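Local coordinates for cysteine synthase (Fusobacterium nucleatum subsp. nucleatum strain ATCC 25586, PDB 5B55), which is a pyridoxal 5'-phosphate-dependent enzyme that produces hydrogen sulfide, probably from L-cysteine, by way of an alpha-aminoacrylate intermediate, at residues G47-R52 with Y163-E168; D181-G186 with V296-F301. The protein carries 1 engineered substitution. All coordinates share one frame; numbering follows the deposited sequence.

Contact 1 of 2, residues G47-R52 with Y163-E168. With 0JO (2-{[(E)-{3-hydroxy-2-methyl-5-[(phosphonooxy)methyl]pyridin-4-yl}methylidene]amino}prop-2-enoic acid), chain D.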
ATOM      1  N   GLY A  47       2.902   1.049  -3.891  1.00 11.69           N
ATOM      2  CA  GLY A  47       2.169   2.040  -3.150  1.00 11.77           C
ATOM      3  C   GLY A  47       2.108   3.493  -3.659  1.00 11.59           C
ATOM      4  O   GLY A  47       1.777   4.414  -2.876  1.00 13.13           O
ATOM      5  N   SER A  48       2.409   3.742  -4.913  1.00 11.30           N
ATOM      6  CA  SER A  48       2.398   5.112  -5.418  1.00 10.63           C
ATOM      7  C   SER A  48       1.987   5.151  -6.886  1.00 10.54           C
ATOM      8  O   SER A  48       2.074   4.150  -7.610  1.00 10.66           O
ATOM      9  CB  SER A  48       3.768   5.746  -5.242  1.00 10.91           C
ATOM     10  OG  SER A  48       4.603   5.610  -6.363  1.00 11.03           O
ATOM     11  N   ILE A  49       1.543   6.332  -7.280  1.00 10.35           N
ATOM     12  CA  ILE A  49       1.238   6.671  -8.625  1.00 10.58           C
ATOM     13  C   ILE A  49       2.373   6.379  -9.592  1.00 11.23           C
ATOM     14  O   ILE A  49       2.137   6.160 -10.797  1.00  9.96           O
ATOM     15  CB  ILE A  49       0.791   8.132  -8.707  1.00 10.96           C
ATOM     16  CG1 ILE A  49       0.186   8.419 -10.068  1.00 10.61           C
ATOM     17  CG2 ILE A  49       1.961   9.096  -8.434  1.00 10.60           C
ATOM     18  CD1 ILE A  49      -0.509   9.758 -10.144  1.00 10.84           C
ATOM     19  N   LYS A  50       3.607   6.368  -9.077  1.00 12.08           N
ATOM     20  CA  LYS A  50       4.790   6.164  -9.909  0.55 12.99           C
ATOM     21  C   LYS A  50       4.876   4.759 -10.462  1.00 12.90           C
ATOM     22  O   LYS A  50       5.520   4.548 -11.484  1.00 12.66           O
ATOM     23  CB  LYS A  50       6.065   6.500  -9.160  0.55 13.62           C
ATOM     24  CG  LYS A  50       6.076   7.875  -8.564  0.55 14.96           C
ATOM     25  CD  LYS A  50       5.826   8.941  -9.601  0.55 16.36           C
ATOM     26  CE  LYS A  50       5.851  10.247  -8.976  0.55 17.09           C
ATOM     27  NZ  LYS A  50       4.461  10.515  -8.513  0.55 18.93           N
ATOM     28  N   ASP A  51       4.221   3.795  -9.808  1.00 12.90           N
ATOM     29  CA  ASP A  51       4.191   2.466 -10.429  1.00 13.71           C
ATOM     30  C   ASP A  51       3.626   2.477 -11.853  1.00 13.41           C
ATOM     31  O   ASP A  51       4.054   1.686 -12.708  1.00 12.69           O
ATOM     32  CB  ASP A  51       3.420   1.493  -9.577  1.00 14.08           C
ATOM     33  CG  ASP A  51       4.056   1.285  -8.208  1.00 15.45           C
ATOM     34  OD1 ASP A  51       5.307   1.185  -8.114  1.00 15.91           O
ATOM     35  OD2 ASP A  51       3.289   1.209  -7.226  1.00 15.46           O
ATOM     36  N   ARG A  52       2.604   3.320 -12.090  1.00 12.65           N
ATOM     37  CA  ARG A  52       1.965   3.395 -13.397  1.00 12.52           C
ATOM     38  C   ARG A  52       2.959   3.866 -14.433  1.00 12.86           C
ATOM     39  O   ARG A  52       2.952   3.381 -15.595  1.00 12.44           O
ATOM     40  CB  ARG A  52       0.803   4.380 -13.406  1.00 12.39           C
ATOM     41  CG  ARG A  52      -0.385   3.986 -12.519  1.00 12.60           C
ATOM     42  CD  ARG A  52      -1.293   5.174 -12.442  1.00 12.37           C
ATOM     43  NE  ARG A  52      -2.529   5.044 -11.700  1.00 11.84           N
ATOM     44  CZ  ARG A  52      -3.703   4.694 -12.205  1.00 13.20           C
ATOM     45  NH1 ARG A  52      -3.811   4.259 -13.464  1.00 12.36           N
ATOM     46  NH2 ARG A  52      -4.773   4.695 -11.394  1.00 13.72           N
ATOM     47  N   TYR A 163      -2.418   8.056 -20.834  1.00 19.09           N
ATOM     48  CA  TYR A 163      -3.052   6.781 -21.176  1.00 17.48           C
ATOM     49  C   TYR A 163      -3.592   5.989 -19.992  1.00 17.60           C
ATOM     50  O   TYR A 163      -4.508   5.163 -20.158  1.00 17.88           O
ATOM     51  CB  TYR A 163      -2.077   5.867 -21.968  1.00 20.38           C
ATOM     52  CG  TYR A 163      -1.789   6.398 -23.350  1.00 21.24           C
ATOM     53  CD1 TYR A 163      -2.761   6.319 -24.349  1.00 23.08           C
ATOM     54  CD2 TYR A 163      -0.531   6.901 -23.690  1.00 22.97           C
ATOM     55  CE1 TYR A 163      -2.499   6.817 -25.637  1.00 25.61           C
ATOM     56  CE2 TYR A 163      -0.255   7.407 -24.967  1.00 23.55           C
ATOM     57  CZ  TYR A 163      -1.242   7.338 -25.928  1.00 26.76           C
ATOM     58  OH  TYR A 163      -0.976   7.806 -27.171  1.00 27.96           O
ATOM     59  N   GLY A 164      -3.068   6.228 -18.787  1.00 16.84           N
ATOM     60  CA  GLY A 164      -3.483   5.474 -17.595  1.00 15.05           C
ATOM     61  C   GLY A 164      -4.445   6.256 -16.732  1.00 14.83           C
ATOM     62  O   GLY A 164      -5.662   6.289 -16.970  1.00 14.77           O
ATOM     63  N   ILE A 165      -3.902   6.882 -15.704  1.00 15.24           N
ATOM     64  CA  ILE A 165      -4.718   7.544 -14.691  1.00 15.46           C
ATOM     65  C   ILE A 165      -5.630   8.672 -15.242  1.00 15.85           C
ATOM     66  O   ILE A 165      -6.751   8.837 -14.769  1.00 17.51           O
ATOM     67  CB  ILE A 165      -3.868   8.047 -13.504  1.00 14.41           C
ATOM     68  CG1 ILE A 165      -4.788   8.370 -12.327  1.00 14.54           C
ATOM     69  CG2 ILE A 165      -2.972   9.195 -13.915  1.00 15.04           C
ATOM     70  CD1 ILE A 165      -4.034   8.913 -11.153  1.00 14.70           C
ATOM     71  N   GLY A 166      -5.152   9.427 -16.211  1.00 15.95           N
ATOM     72  CA  GLY A 166      -5.943  10.492 -16.819  1.00 17.65           C
ATOM     73  C   GLY A 166      -7.207   9.921 -17.496  1.00 17.92           C
ATOM     74  O   GLY A 166      -8.300  10.516 -17.396  1.00 17.91           O
ATOM     75  N   LEU A 167      -7.050   8.793 -18.180  1.00 17.38           N
ATOM     76  CA  LEU A 167      -8.180   8.092 -18.815  1.00 17.17           C
ATOM     77  C   LEU A 167      -9.154   7.531 -17.816  1.00 17.94           C
ATOM     78  O   LEU A 167     -10.378   7.733 -17.978  1.00 18.39           O
ATOM     79  CB  LEU A 167      -7.709   6.979 -19.726  1.00 19.02           C
ATOM     80  CG  LEU A 167      -8.774   6.264 -20.581  1.00 19.81           C
ATOM     81  CD1 LEU A 167      -9.671   7.227 -21.400  1.00 19.03           C
ATOM     82  CD2 LEU A 167      -8.086   5.252 -21.477  1.00 21.52           C
ATOM     83  N   GLU A 168      -8.654   6.913 -16.725  1.00 17.22           N
ATOM     84  CA  GLU A 168      -9.534   6.486 -15.628  1.00 16.24           C
ATOM     85  C   GLU A 168     -10.351   7.650 -15.083  1.00 15.89           C
ATOM     86  O   GLU A 168     -11.556   7.516 -14.846  1.00 15.76           O
ATOM     87  CB  GLU A 168      -8.764   5.846 -14.464  1.00 18.13           C
ATOM     88  CG  GLU A 168      -8.054   4.553 -14.884  1.00 17.58           C
ATOM     89  CD  GLU A 168      -7.227   3.929 -13.768  1.00 16.19           C
ATOM     90  OE1 GLU A 168      -7.438   4.260 -12.580  1.00 19.10           O
ATOM     91  OE2 GLU A 168      -6.390   3.041 -14.078  1.00 15.60           O
TER
HETATM   92  O   0JO D 402      11.296  10.713  -8.104  0.55  7.04           O
HETATM   93  C   0JO D 402      10.126  10.834  -7.856  0.55  7.88           C
HETATM   94  OXT 0JO D 402       9.493  10.016  -7.203  0.55  7.30           O
HETATM   95  CA  0JO D 402       9.390  12.120  -8.206  0.55  9.44           C
HETATM   96  CB  0JO D 402      10.022  13.225  -8.757  0.55  9.22           C
HETATM   97  N   0JO D 402       8.113  12.167  -7.474  0.55 11.34           N
HETATM   98  C4A 0JO D 402       7.011  12.738  -7.721  0.55 13.45           C
HETATM   99  C4  0JO D 402       5.954  12.823  -6.613  0.55 14.99           C
HETATM  100  C3  0JO D 402       5.804  12.030  -5.468  0.55 15.92           C
HETATM  101  O3  0JO D 402       6.660  10.979  -5.200  0.55 16.84           O
HETATM  102  C2  0JO D 402       4.771  12.362  -4.561  0.55 16.00           C
HETATM  103  C2A 0JO D 402       4.579  11.603  -3.269  0.55 15.31           C
HETATM  104  N1  0JO D 402       3.922  13.364  -4.811  0.55 15.95           N
HETATM  105  C6  0JO D 402       4.027  14.090  -5.907  0.55 15.46           C
HETATM  106  C5  0JO D 402       5.038  13.836  -6.833  0.55 14.67           C
HETATM  107  C5A 0JO D 402       5.129  14.717  -8.067  0.55 14.26           C
HETATM  108  OP4 0JO D 402       4.613  14.026  -9.141  0.55 14.94           O
HETATM  109  P   0JO D 402       5.134  14.289 -10.663  0.55 16.27           P
HETATM  110  OP3 0JO D 402       5.154  15.718 -10.768  0.55 15.37           O
HETATM  111  OP1 0JO D 402       4.316  13.627 -11.573  0.55 16.26           O
HETATM  112  OP2 0JO D 402       6.549  13.819 -10.642  0.55 15.42           O
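Arg-52 and Glu-168 meet head-on in a two-pronged salt bridge: NH1 of Arg-52 gives a hydrogen to OE2 of Glu-168 at 2.9 Å, and NH2 of Arg-52 gives one to OE1 of Glu-168, also at 2.9 Å. The second bond is nearly straight, 169° at the hydrogen. Both acceptors lie close to the guanidinium plane, yet the nitrogens reach them from above the carboxylate plane, because the two flat groups are turned 55° apart. Arg-52 has the length for this: its chain runs extended from CG to NE, and Glu-168 comes from the opposite direction, also extended beyond CG. Branched Ile-165 lays its CB over the centre of one guanidinium face, 3.6 Å from CZ of Arg-52. With CG1 anti to its backbone N, Ile-165 carries CD1 onward to CD1 of Ile-49 at 3.8 Å, the two aliphatic chains crossing at about a right angle. Next to Ile-49, Lys-50 sends its side chain to the cofactor adduct, and Ser-48 OG caps the turn by accepting from Lys-50 N at 3.0 Å. Glu-41 takes the remaining nitrogen, NE of Arg-52, in a second salt bridge. Such a buried arginine, shared between two acids and covered on a face by hydrocarbon, probably stays charged and ties the cofactor-lysine segment firmly to helix 165-172.

Contact 2 of 2, residues D181-G186 with V296-F301; sequences DGFVAG and VIVTVF. With 0JO (2-{[(E)-{3-hydroxy-2-methyl-5-[(phosphonooxy)methyl]pyridin-4-yl}methylidene]amino}prop-2-enoic acid), chain D.
Gly-182 and Ile-297 face each other as a parallel beta pair, and the isoleucine fills the hollow the glycine leaves. The chain of Ile-297 is folded (chi1 -44°, chi2 -65°), bringing CD1 to 4.0 Å from Gly-182 CA, over the face of the glycine, where the lack of a side chain lets the isoleucine come close. Its other branch, CG2, lies against the glycine carbonyl and, more loosely, Val-184 CG2; helix 275-288 covers this side of the sheet. Phe-183 and Val-298 are the bumps on the other face. With CG of Phe-183 anti to its backbone N (chi1 177°), the ring lies along the neighbouring strand, CD1 being 4.0 Å from CB of Val-298. Val-300 closes the far end of the ring, where its CG1 comes to the ring edge, 4.1 Å from CE1 of Phe-183. The flat ring fits between Val-298 and Val-300, its CD1 passing 3.2 Å from Val-298 O, and Ile-196 of helix 191-196 packs on both Phe-183 and Val-300.

Backbone bonds lace the strands together. Val-298 N gives to Gly-182 O at 3.0 Å, and Val-184 N to Val-298 O at 3.2 Å. At the start of the pairing Val-296 O accepts from both Asp-181 N and Gly-182 N, while Asp-181 curls its carboxylate round so that OD2 takes Val-296 N at 2.8 Å on the anti side. Thr-299 OG1 also points at Val-184 O, though the separation is doubtfully short. The main-chain groups named here thus find partners across the seam, the aspartate standing in for a strand neighbour where the ladder begins, while Phe-183 bonds outward to Cys-210 and Ile-297 and Thr-299 to Phe-37. Apolar side chains pack both faces, and strand 182-186 ends at Gly-186, beside the adduct's phosphate.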
ATOM      1  N   ASP A 181     -14.205  20.671 -14.128  1.00 16.20           N
ATOM      2  CA  ASP A 181     -13.837  22.075 -14.192  1.00 18.45           C
ATOM      3  C   ASP A 181     -12.367  22.392 -13.925  1.00 18.56           C
ATOM      4  O   ASP A 181     -11.901  23.443 -14.318  1.00 16.71           O
ATOM      5  CB  ASP A 181     -14.684  22.891 -13.183  1.00 18.68           C
ATOM      6  CG  ASP A 181     -16.213  22.819 -13.531  1.00 20.49           C
ATOM      7  OD1 ASP A 181     -16.550  23.015 -14.723  1.00 25.51           O
ATOM      8  OD2 ASP A 181     -17.029  22.521 -12.658  1.00 18.19           O
ATOM      9  N   GLY A 182     -11.691  21.538 -13.150  1.00 17.11           N
ATOM     10  CA  GLY A 182     -10.286  21.750 -12.852  1.00 17.78           C
ATOM     11  C   GLY A 182      -9.598  20.515 -12.310  1.00 17.18           C
ATOM     12  O   GLY A 182     -10.267  19.549 -11.872  1.00 20.08           O
ATOM     13  N   PHE A 183      -8.276  20.572 -12.347  1.00 14.91           N
ATOM     14  CA  PHE A 183      -7.392  19.511 -11.902  1.00 14.41           C
ATOM     15  C   PHE A 183      -6.159  20.207 -11.359  1.00 15.94           C
ATOM     16  O   PHE A 183      -5.654  21.178 -11.995  1.00 15.10           O
ATOM     17  CB  PHE A 183      -6.992  18.556 -13.030  1.00 15.10           C
ATOM     18  CG  PHE A 183      -6.017  17.513 -12.583  1.00 15.26           C
ATOM     19  CD1 PHE A 183      -6.459  16.381 -11.927  1.00 14.88           C
ATOM     20  CD2 PHE A 183      -4.652  17.720 -12.729  1.00 15.68           C
ATOM     21  CE1 PHE A 183      -5.575  15.437 -11.460  1.00 15.83           C
ATOM     22  CE2 PHE A 183      -3.745  16.805 -12.193  1.00 16.55           C
ATOM     23  CZ  PHE A 183      -4.201  15.681 -11.543  1.00 16.39           C
ATOM     24  N   VAL A 184      -5.707  19.757 -10.180  1.00 15.63           N
ATOM     25  CA  VAL A 184      -4.536  20.289  -9.498  1.00 15.67           C
ATOM     26  C   VAL A 184      -3.596  19.119  -9.156  1.00 15.58           C
ATOM     27  O   VAL A 184      -4.057  18.076  -8.641  1.00 14.76           O
ATOM     28  CB  VAL A 184      -4.905  20.973  -8.177  1.00 17.96           C
ATOM     29  CG1 VAL A 184      -3.694  21.607  -7.498  1.00 18.02           C
ATOM     30  CG2 VAL A 184      -5.954  22.044  -8.400  1.00 19.06           C
ATOM     31  N   ALA A 185      -2.283  19.296  -9.380  1.00 14.32           N
ATOM     32  CA  ALA A 185      -1.278  18.314  -8.873  1.00 14.19           C
ATOM     33  C   ALA A 185       0.050  18.977  -8.635  1.00 14.57           C
ATOM     34  O   ALA A 185       0.523  19.752  -9.467  1.00 15.95           O
ATOM     35  CB  ALA A 185      -1.086  17.140  -9.820  1.00 14.18           C
ATOM     36  N   GLY A 186       0.640  18.692  -7.489  1.00 13.72           N
ATOM     37  CA  GLY A 186       2.015  19.031  -7.231  1.00 14.87           C
ATOM     38  C   GLY A 186       2.970  18.485  -8.283  1.00 14.39           C
ATOM     39  O   GLY A 186       2.756  17.383  -8.806  1.00 12.58           O
ATOM     40  N   VAL A 296     -16.258  21.316 -10.231  1.00 15.13           N
ATOM     41  CA  VAL A 296     -15.867  19.935 -10.137  1.00 16.48           C
ATOM     42  C   VAL A 296     -14.348  19.915 -10.267  1.00 16.08           C
ATOM     43  O   VAL A 296     -13.830  20.133 -11.363  1.00 16.70           O
ATOM     44  CB  VAL A 296     -16.599  19.142 -11.203  1.00 16.91           C
ATOM     45  CG1 VAL A 296     -16.105  17.698 -11.234  1.00 18.26           C
ATOM     46  CG2 VAL A 296     -18.114  19.230 -10.916  1.00 17.48           C
ATOM     47  N   ILE A 297     -13.668  19.744  -9.127  1.00 15.88           N
ATOM     48  CA  ILE A 297     -12.236  19.705  -9.072  1.00 16.08           C
ATOM     49  C   ILE A 297     -11.715  18.274  -8.736  1.00 17.06           C
ATOM     50  O   ILE A 297     -12.238  17.604  -7.840  1.00 15.82           O
ATOM     51  CB  ILE A 297     -11.644  20.697  -8.071  1.00 16.57           C
ATOM     52  CG1 ILE A 297     -12.291  22.111  -8.135  1.00 17.06           C
ATOM     53  CG2 ILE A 297     -10.142  20.831  -8.330  1.00 17.39           C
ATOM     54  CD1 ILE A 297     -12.053  22.831  -9.447  1.00 17.49           C
ATOM     55  N   VAL A 298     -10.684  17.843  -9.481  1.00 14.69           N
ATOM     56  CA  VAL A 298     -10.107  16.527  -9.338  1.00 14.95           C
ATOM     57  C   VAL A 298      -8.652  16.685  -8.958  1.00 14.82           C
ATOM     58  O   VAL A 298      -7.954  17.608  -9.438  1.00 14.55           O
ATOM     59  CB  VAL A 298     -10.213  15.685 -10.662  1.00 15.30           C
ATOM     60  CG1 VAL A 298      -9.597  14.302 -10.478  1.00 16.47           C
ATOM     61  CG2 VAL A 298     -11.671  15.529 -11.059  1.00 15.81           C
ATOM     62  N   THR A 299      -8.205  15.823  -8.054  1.00 14.41           N
ATOM     63  CA  THR A 299      -6.777  15.706  -7.771  1.00 14.38           C
ATOM     64  C   THR A 299      -6.393  14.239  -7.476  1.00 13.45           C
ATOM     65  O   THR A 299      -7.188  13.347  -7.694  1.00 12.20           O
ATOM     66  CB  THR A 299      -6.328  16.740  -6.691  1.00 13.08           C
ATOM     67  OG1 THR A 299      -4.907  16.774  -6.648  1.00 15.31           O
ATOM     68  CG2 THR A 299      -6.832  16.412  -5.358  1.00 14.34           C
ATOM     69  N   VAL A 300      -5.148  14.036  -7.036  1.00 12.56           N
ATOM     70  CA  VAL A 300      -4.608  12.752  -6.744  1.00 12.05           C
ATOM     71  C   VAL A 300      -3.893  12.741  -5.396  1.00 11.36           C
ATOM     72  O   VAL A 300      -3.357  13.713  -4.976  1.00 12.86           O
ATOM     73  CB  VAL A 300      -3.660  12.238  -7.869  1.00 11.84           C
ATOM     74  CG1 VAL A 300      -4.343  12.269  -9.233  1.00 12.24           C
ATOM     75  CG2 VAL A 300      -2.369  13.042  -7.937  1.00 11.91           C
ATOM     76  N   PHE A 301      -3.885  11.581  -4.766  1.00 11.43           N
ATOM     77  CA  PHE A 301      -3.143  11.280  -3.579  1.00 11.38           C
ATOM     78  C   PHE A 301      -2.048  10.278  -4.013  1.00 11.59           C
ATOM     79  O   PHE A 301      -2.293   9.094  -4.099  1.00  9.90           O
ATOM     80  CB  PHE A 301      -4.005  10.609  -2.525  1.00 11.59           C
ATOM     81  CG  PHE A 301      -5.016  11.476  -1.872  1.00 11.99           C
ATOM     82  CD1 PHE A 301      -4.986  12.874  -1.924  1.00 13.06           C
ATOM     83  CD2 PHE A 301      -6.042  10.877  -1.155  1.00 12.39           C
ATOM     84  CE1 PHE A 301      -5.989  13.625  -1.312  1.00 12.84           C
ATOM     85  CE2 PHE A 301      -7.014  11.651  -0.530  1.00 12.87           C
ATOM     86  CZ  PHE A 301      -6.987  13.003  -0.619  1.00 11.91           C
TER
HETATM   87  O   0JO D 402      11.296  10.713  -8.104  0.55  7.04           O
HETATM   88  C   0JO D 402      10.126  10.834  -7.856  0.55  7.88           C
HETATM   89  OXT 0JO D 402       9.493  10.016  -7.203  0.55  7.30           O
HETATM   90  CA  0JO D 402       9.390  12.120  -8.206  0.55  9.44           C
HETATM   91  CB  0JO D 402      10.022  13.225  -8.757  0.55  9.22           C
HETATM   92  N   0JO D 402       8.113  12.167  -7.474  0.55 11.34           N
HETATM   93  C4A 0JO D 402       7.011  12.738  -7.721  0.55 13.45           C
HETATM   94  C4  0JO D 402       5.954  12.823  -6.613  0.55 14.99           C
HETATM   95  C3  0JO D 402       5.804  12.030  -5.468  0.55 15.92           C
HETATM   96  O3  0JO D 402       6.660  10.979  -5.200  0.55 16.84           O
HETATM   97  C2  0JO D 402       4.771  12.362  -4.561  0.55 16.00           C
HETATM   98  C2A 0JO D 402       4.579  11.603  -3.269  0.55 15.31           C
HETATM   99  N1  0JO D 402       3.922  13.364  -4.811  0.55 15.95           N
HETATM  100  C6  0JO D 402       4.027  14.090  -5.907  0.55 15.46           C
HETATM  101  C5  0JO D 402       5.038  13.836  -6.833  0.55 14.67           C
HETATM  102  C5A 0JO D 402       5.129  14.717  -8.067  0.55 14.26           C
HETATM  103  OP4 0JO D 402       4.613  14.026  -9.141  0.55 14.94           O
HETATM  104  P   0JO D 402       5.134  14.289 -10.663  0.55 16.27           P
HETATM  105  OP3 0JO D 402       5.154  15.718 -10.768  0.55 15.37           O
HETATM  106  OP1 0JO D 402       4.316  13.627 -11.573  0.55 16.26           O
HETATM  107  OP2 0JO D 402       6.549  13.819 -10.642  0.55 15.42           O

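How the contacts relate
The centres of contacts 1 and 2 lie about 14 Å apart, and the contacts follow in series along the chain: contact 1 closes at helix 165-172, which is followed by strand 182-186, where contact 2 opens. They also touch directly, Ile-165 CD1 packing on Val-300 CG1 at 3.9 Å. Helix 191-196 bridges them, since its Thr-192 meets both Ile-49 and Val-300, and the backbone of Ile-49 bonds to Pro-302, just past contact 2. Contact 2 lies within a parallel sheet, whereas contact 1 joins two helices. Both reach the aminoacrylate adduct, through Lys-50 and Gly-186, so the lysine segment and the phosphate-side strand end are built round one cofactor.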